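Local coordinates for (S)-ureidoglycine aminohydrolase (Escherichia coli, PDB 1RC6), which catalyses the manganese-dependent hydrolysis of (S)-ureidoglycine to (S)-ureidoglycolate and ammonia, the second stereospecific step of allantoin degradation, at residues F59-Q73 / F119-K133. Numbering follows the deposited sequence.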
loop_
_atom_site.group_PDB
_atom_site.type_symbol
_atom_site.label_atom_id
_atom_site.label_comp_id
_atom_site.label_asym_id
_atom_site.label_seq_id
_atom_site.Cartn_x
_atom_site.Cartn_y
_atom_site.Cartn_z
ATOM N N PHE A 59 -6.831 2.574 -9.040
ATOM C CA PHE A 59 -5.388 2.449 -8.904
ATOM C C PHE A 59 -5.037 0.984 -9.017
ATOM O O PHE A 59 -5.924 0.131 -9.098
ATOM C CB PHE A 59 -4.921 2.959 -7.539
ATOM C CG PHE A 59 -5.592 2.278 -6.360
ATOM C CD1 PHE A 59 -6.785 2.772 -5.834
ATOM C CD2 PHE A 59 -5.028 1.144 -5.776
ATOM C CE1 PHE A 59 -7.402 2.152 -4.745
ATOM C CE2 PHE A 59 -5.638 0.516 -4.690
ATOM C CZ PHE A 59 -6.827 1.025 -4.176
ATOM N N VAL A 60 -3.747 0.686 -9.051
ATOM C CA VAL A 60 -3.300 -0.696 -9.096
ATOM C C VAL A 60 -2.210 -0.758 -8.066
ATOM O O VAL A 60 -1.323 0.086 -8.087
ATOM C CB VAL A 60 -2.670 -1.085 -10.433
ATOM C CG1 VAL A 60 -2.301 -2.549 -10.394
ATOM C CG2 VAL A 60 -3.618 -0.795 -11.585
ATOM N N ASP A 61 -2.275 -1.707 -7.141
ATOM C CA ASP A 61 -1.210 -1.806 -6.155
ATOM C C ASP A 61 -0.656 -3.218 -6.138
ATOM O O ASP A 61 -1.295 -4.146 -6.643
ATOM C CB ASP A 61 -1.670 -1.331 -4.772
ATOM C CG ASP A 61 -2.937 -1.993 -4.309
ATOM O OD1 ASP A 61 -3.448 -1.562 -3.256
ATOM O OD2 ASP A 61 -3.419 -2.937 -4.984
ATOM N N TYR A 62 0.553 -3.376 -5.604
ATOM C CA TYR A 62 1.207 -4.676 -5.607
ATOM C C TYR A 62 1.935 -5.012 -4.330
ATOM O O TYR A 62 2.230 -4.153 -3.498
ATOM C CB TYR A 62 2.276 -4.760 -6.704
ATOM C CG TYR A 62 1.987 -4.089 -8.022
ATOM C CD1 TYR A 62 1.714 -2.721 -8.095
ATOM C CD2 TYR A 62 2.009 -4.821 -9.206
ATOM C CE1 TYR A 62 1.464 -2.098 -9.327
ATOM C CE2 TYR A 62 1.764 -4.209 -10.440
ATOM C CZ TYR A 62 1.494 -2.855 -10.491
ATOM O OH TYR A 62 1.262 -2.278 -11.714
ATOM N N LEU A 63 2.248 -6.291 -4.209
ATOM C CA LEU A 63 3.017 -6.802 -3.099
ATOM C C LEU A 63 4.120 -7.544 -3.847
ATOM O O LEU A 63 3.840 -8.392 -4.690
ATOM C CB LEU A 63 2.188 -7.756 -2.259
ATOM C CG LEU A 63 2.828 -8.236 -0.955
ATOM C CD1 LEU A 63 1.760 -8.953 -0.136
ATOM C CD2 LEU A 63 4.006 -9.174 -1.234
ATOM N N VAL A 64 5.371 -7.210 -3.572
ATOM C CA VAL A 64 6.456 -7.856 -4.282
ATOM C C VAL A 64 7.590 -8.268 -3.366
ATOM O O VAL A 64 8.172 -7.433 -2.663
ATOM C CB VAL A 64 7.037 -6.918 -5.373
ATOM C CG1 VAL A 64 8.019 -7.680 -6.245
ATOM C CG2 VAL A 64 5.912 -6.328 -6.214
ATOM N N THR A 65 7.903 -9.558 -3.349
ATOM C CA THR A 65 9.022 -9.994 -2.532
ATOM C C THR A 65 10.216 -10.118 -3.489
ATOM O O THR A 65 10.175 -10.843 -4.500
ATOM C CB THR A 65 8.758 -11.345 -1.824
ATOM O OG1 THR A 65 8.985 -12.412 -2.743
ATOM C CG2 THR A 65 7.327 -11.409 -1.308
ATOM N N LEU A 66 11.271 -9.380 -3.164
ATOM C CA LEU A 66 12.477 -9.361 -3.970
ATOM C C LEU A 66 13.485 -10.396 -3.540
ATOM O O LEU A 66 13.881 -10.450 -2.378
ATOM C CB LEU A 66 13.114 -7.983 -3.884
ATOM C CG LEU A 66 12.108 -6.858 -4.145
ATOM C CD1 LEU A 66 12.681 -5.549 -3.636
ATOM C CD2 LEU A 66 11.761 -6.795 -5.645
ATOM N N HIS A 67 13.892 -11.231 -4.481
ATOM C CA HIS A 67 14.911 -12.223 -4.189
ATOM C C HIS A 67 16.252 -11.550 -4.506
ATOM O O HIS A 67 16.297 -10.331 -4.721
ATOM C CB HIS A 67 14.669 -13.468 -5.040
ATOM C CG HIS A 67 13.417 -14.197 -4.666
ATOM N ND1 HIS A 67 12.384 -14.418 -5.553
ATOM C CD2 HIS A 67 12.994 -14.675 -3.471
ATOM C CE1 HIS A 67 11.377 -14.993 -4.918
ATOM N NE2 HIS A 67 11.722 -15.159 -3.654
ATOM N N GLN A 68 17.340 -12.312 -4.523
ATOM C CA GLN A 68 18.632 -11.720 -4.825
ATOM C C GLN A 68 18.599 -11.076 -6.207
ATOM O O GLN A 68 18.321 -11.740 -7.204
ATOM C CB GLN A 68 19.718 -12.778 -4.767
ATOM C CG GLN A 68 19.696 -13.541 -3.476
ATOM C CD GLN A 68 20.811 -14.541 -3.366
ATOM O OE1 GLN A 68 21.265 -15.104 -4.371
ATOM N NE2 GLN A 68 21.250 -14.788 -2.144
ATOM N N ASN A 69 18.876 -9.778 -6.248
ATOM C CA ASN A 69 18.867 -9.016 -7.489
ATOM C C ASN A 69 17.468 -8.836 -8.035
ATOM O O ASN A 69 17.283 -8.501 -9.204
ATOM C CB ASN A 69 19.734 -9.686 -8.545
ATOM C CG ASN A 69 21.199 -9.635 -8.199
ATOM O OD1 ASN A 69 21.713 -10.516 -7.508
ATOM N ND2 ASN A 69 21.881 -8.584 -8.660
ATOM N N GLY A 70 16.483 -9.064 -7.177
ATOM C CA GLY A 70 15.109 -8.917 -7.595
ATOM C C GLY A 70 14.724 -7.455 -7.549
ATOM O O GLY A 70 15.152 -6.718 -6.656
ATOM N N GLY A 71 13.924 -7.033 -8.519
ATOM C CA GLY A 71 13.495 -5.658 -8.570
ATOM C C GLY A 71 13.114 -5.331 -9.991
ATOM O O GLY A 71 12.808 -6.229 -10.789
ATOM N N ASN A 72 13.132 -4.046 -10.318
ATOM C CA ASN A 72 12.792 -3.612 -11.657
ATOM C C ASN A 72 13.782 -2.551 -12.065
ATOM O O ASN A 72 13.790 -1.441 -11.533
ATOM C CB ASN A 72 11.371 -3.056 -11.688
ATOM C CG ASN A 72 10.895 -2.765 -13.091
ATOM O OD1 ASN A 72 11.529 -2.011 -13.832
ATOM N ND2 ASN A 72 9.768 -3.359 -13.465
ATOM N N GLN A 73 14.630 -2.916 -13.011
ATOM C CA GLN A 73 15.661 -2.031 -13.513
ATOM C C GLN A 73 15.181 -1.317 -14.765
ATOM O O GLN A 73 15.836 -0.426 -15.276
ATOM C CB GLN A 73 16.904 -2.852 -13.823
ATOM C CG GLN A 73 17.428 -3.632 -12.631
ATOM C CD GLN A 73 18.216 -2.766 -11.676
ATOM O OE1 GLN A 73 17.749 -1.716 -11.244
ATOM N NE2 GLN A 73 19.419 -3.207 -11.335
ATOM N N PHE A 119 14.222 -0.155 -8.889
ATOM C CA PHE A 119 14.580 -0.606 -7.558
ATOM C C PHE A 119 15.075 -2.022 -7.612
ATOM O O PHE A 119 14.690 -2.792 -8.480
ATOM C CB PHE A 119 13.382 -0.518 -6.612
ATOM C CG PHE A 119 12.146 -1.134 -7.163
ATOM C CD1 PHE A 119 11.152 -0.342 -7.739
ATOM C CD2 PHE A 119 11.994 -2.516 -7.172
ATOM C CE1 PHE A 119 10.023 -0.922 -8.321
ATOM C CE2 PHE A 119 10.873 -3.109 -7.751
ATOM C CZ PHE A 119 9.884 -2.311 -8.329
ATOM N N VAL A 120 15.943 -2.356 -6.675
ATOM C CA VAL A 120 16.517 -3.669 -6.620
ATOM C C VAL A 120 16.827 -4.007 -5.193
ATOM O O VAL A 120 17.085 -3.135 -4.365
ATOM C CB VAL A 120 17.828 -3.752 -7.429
ATOM C CG1 VAL A 120 18.537 -5.071 -7.149
ATOM C CG2 VAL A 120 17.522 -3.664 -8.892
ATOM N N ASN A 121 16.785 -5.298 -4.914
ATOM C CA ASN A 121 17.095 -5.782 -3.598
ATOM C C ASN A 121 18.540 -5.389 -3.338
ATOM O O ASN A 121 19.400 -5.552 -4.206
ATOM C CB ASN A 121 16.964 -7.285 -3.560
ATOM C CG ASN A 121 16.904 -7.797 -2.170
ATOM O OD1 ASN A 121 17.204 -7.078 -1.219
ATOM N ND2 ASN A 121 16.524 -9.052 -2.026
ATOM N N ALA A 122 18.805 -4.873 -2.146
ATOM C CA ALA A 122 20.151 -4.437 -1.801
ATOM C C ALA A 122 20.825 -5.388 -0.828
ATOM O O ALA A 122 21.953 -5.142 -0.395
ATOM C CB ALA A 122 20.110 -3.040 -1.218
ATOM N N GLN A 123 20.147 -6.478 -0.487
ATOM C CA GLN A 123 20.729 -7.439 0.433
ATOM C C GLN A 123 20.675 -8.859 -0.102
ATOM O O GLN A 123 20.144 -9.102 -1.173
ATOM C CB GLN A 123 20.041 -7.345 1.791
ATOM C CG GLN A 123 18.609 -7.818 1.831
ATOM C CD GLN A 123 17.982 -7.592 3.199
ATOM O OE1 GLN A 123 17.037 -8.281 3.591
ATOM N NE2 GLN A 123 18.509 -6.611 3.934
ATOM N N ALA A 124 21.242 -9.796 0.643
ATOM C CA ALA A 124 21.266 -11.190 0.221
ATOM C C ALA A 124 19.917 -11.864 0.392
ATOM O O ALA A 124 19.439 -12.545 -0.507
ATOM C CB ALA A 124 22.322 -11.944 1.000
ATOM N N GLU A 125 19.311 -11.676 1.557
ATOM C CA GLU A 125 18.018 -12.265 1.856
ATOM C C GLU A 125 16.942 -11.497 1.111
ATOM O O GLU A 125 17.184 -10.409 0.603
ATOM C CB GLU A 125 17.732 -12.205 3.355
ATOM C CG GLU A 125 18.952 -12.348 4.247
ATOM C CD GLU A 125 19.728 -11.047 4.390
ATOM O OE1 GLU A 125 20.272 -10.547 3.383
ATOM O OE2 GLU A 125 19.792 -10.514 5.519
ATOM N N ASP A 126 15.747 -12.066 1.059
ATOM C CA ASP A 126 14.638 -11.432 0.371
ATOM C C ASP A 126 14.196 -10.130 1.022
ATOM O O ASP A 126 14.129 -10.018 2.244
ATOM C CB ASP A 126 13.438 -12.386 0.286
ATOM C CG ASP A 126 13.658 -13.522 -0.699
ATOM O OD1 ASP A 126 14.490 -13.364 -1.619
ATOM O OD2 ASP A 126 12.989 -14.567 -0.569
ATOM N N SER A 127 13.909 -9.142 0.187
ATOM C CA SER A 127 13.433 -7.860 0.658
ATOM C C SER A 127 12.013 -7.758 0.125
ATOM O O SER A 127 11.764 -8.020 -1.049
ATOM C CB SER A 127 14.299 -6.731 0.109
ATOM O OG SER A 127 15.576 -6.735 0.724
ATOM N N GLN A 128 11.072 -7.396 0.989
ATOM C CA GLN A 128 9.681 -7.304 0.572
ATOM C C GLN A 128 9.204 -5.872 0.377
ATOM O O GLN A 128 9.419 -5.010 1.221
ATOM C CB GLN A 128 8.803 -8.032 1.582
ATOM C CG GLN A 128 7.329 -7.923 1.311
ATOM C CD GLN A 128 6.541 -8.967 2.061
ATOM O OE1 GLN A 128 6.470 -10.113 1.627
ATOM N NE2 GLN A 128 5.955 -8.584 3.201
ATOM N N ILE A 129 8.520 -5.643 -0.739
ATOM C CA ILE A 129 8.036 -4.318 -1.089
ATOM C C ILE A 129 6.524 -4.199 -1.363
ATOM O O ILE A 129 5.860 -5.171 -1.735
ATOM C CB ILE A 129 8.867 -3.820 -2.310
ATOM C CG1 ILE A 129 9.534 -2.511 -1.937
ATOM C CG2 ILE A 129 8.050 -3.744 -3.568
ATOM C CD1 ILE A 129 10.577 -2.694 -0.839
ATOM N N PHE A 130 5.984 -3.002 -1.143
ATOM C CA PHE A 130 4.572 -2.717 -1.410
ATOM C C PHE A 130 4.569 -1.643 -2.488
ATOM O O PHE A 130 5.153 -0.584 -2.295
ATOM C CB PHE A 130 3.864 -2.167 -0.180
ATOM C CG PHE A 130 2.465 -1.688 -0.462
ATOM C CD1 PHE A 130 1.465 -2.587 -0.802
ATOM C CD2 PHE A 130 2.163 -0.336 -0.443
ATOM C CE1 PHE A 130 0.190 -2.149 -1.123
ATOM C CE2 PHE A 130 0.894 0.120 -0.764
ATOM C CZ PHE A 130 -0.097 -0.786 -1.105
ATOM N N LEU A 131 3.917 -1.909 -3.614
ATOM C CA LEU A 131 3.877 -0.963 -4.725
ATOM C C LEU A 131 2.501 -0.434 -5.004
ATOM O O LEU A 131 1.510 -1.128 -4.786
ATOM C CB LEU A 131 4.409 -1.606 -5.998
ATOM C CG LEU A 131 5.910 -1.469 -6.226
ATOM C CD1 LEU A 131 6.251 -2.165 -7.521
ATOM C CD2 LEU A 131 6.318 0.014 -6.263
ATOM N N TYR A 132 2.451 0.786 -5.535
ATOM C CA TYR A 132 1.192 1.435 -5.828
ATOM C C TYR A 132 1.333 2.421 -6.965
ATOM O O TYR A 132 2.348 3.108 -7.076
ATOM C CB TYR A 132 0.711 2.161 -4.575
ATOM C CG TYR A 132 -0.550 2.978 -4.742
ATOM C CD1 TYR A 132 -0.522 4.232 -5.340
ATOM C CD2 TYR A 132 -1.775 2.511 -4.260
ATOM C CE1 TYR A 132 -1.684 5.007 -5.441
ATOM C CE2 TYR A 132 -2.936 3.275 -4.363
ATOM C CZ TYR A 132 -2.883 4.521 -4.945
ATOM O OH TYR A 132 -4.018 5.308 -4.979
ATOM N N LYS A 133 0.319 2.492 -7.818
ATOM C CA LYS A 133 0.348 3.432 -8.925
ATOM C C LYS A 133 -1.069 3.844 -9.276
ATOM O O LYS A 133 -2.002 3.081 -9.082
ATOM C CB LYS A 133 1.010 2.810 -10.152
ATOM C CG LYS A 133 0.175 1.721 -10.827
ATOM C CD LYS A 133 0.749 1.317 -12.182
ATOM C CE LYS A 133 -0.073 0.219 -12.813
ATOM N NZ LYS A 133 0.410 -0.161 -14.166
#
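Tyr132 CE2 lies over one face of the Phe59 ring; the two planes, 26° apart, are slid so far that the rings barely overlap, with centroids 5.0 Å apart. The Phe119 ring receives Asn72 CB over a face, a CH-pi contact 4.2 Å from the ring centroid, while Leu66 CD2 meets its edge. Phe119 CG sits between its own backbone N and carbonyl carbon (chi1 49°), which turns the ring back against Asn72. Lys133 CE comes to the edge of the Tyr62 ring, and Leu131 CB packs obliquely, 3.6 Å from Tyr62 CD1.

Paired backbone bonds at Val60–Lys133, Tyr62–Leu131, Val64–Ile129 and Leu66–Ser127 show that strands 60-67 and 127-133 are antiparallel, at 166°. Beyond the type II turn from His67 to Gly70, the register shifts by two and a second ladder joins Asn72 to Phe119.

Asn121 links the two ladders. Asn121 ND2 donates to His67 O in a nearly straight bond of 3.0 Å, with the acceptor close to the amide plane, and also to Glu125 O. Asn121 OD1 accepts Gln123 N, closing an Asx turn, and on the opposite face is hydrogen-bonded to Ser127 OG (2.6 Å), which also bonds Asn91 O of strand 91-96. His67 O is likewise gripped from opposite faces, by Gly70 N and Asn121 ND2. With an alanine here, His67 O is likely to lose its cross-segment donor, and Gln123 N and Glu125 O their side-chain partner, leaving the 122-126 loop less firmly held.

Strand 46-49 flanks strand 60-67, and Leu85 of strand 81-89 touches both Phe119 and Ile129. The Phe59 side chain lies about 7 Å from that of His202, probably a manganese ligand. The corner after strand 60-67 carries the chain from the sheet shared with 127-135 to the one edged by 118-121, within the antiparallel beta-barrel of the cupin fold.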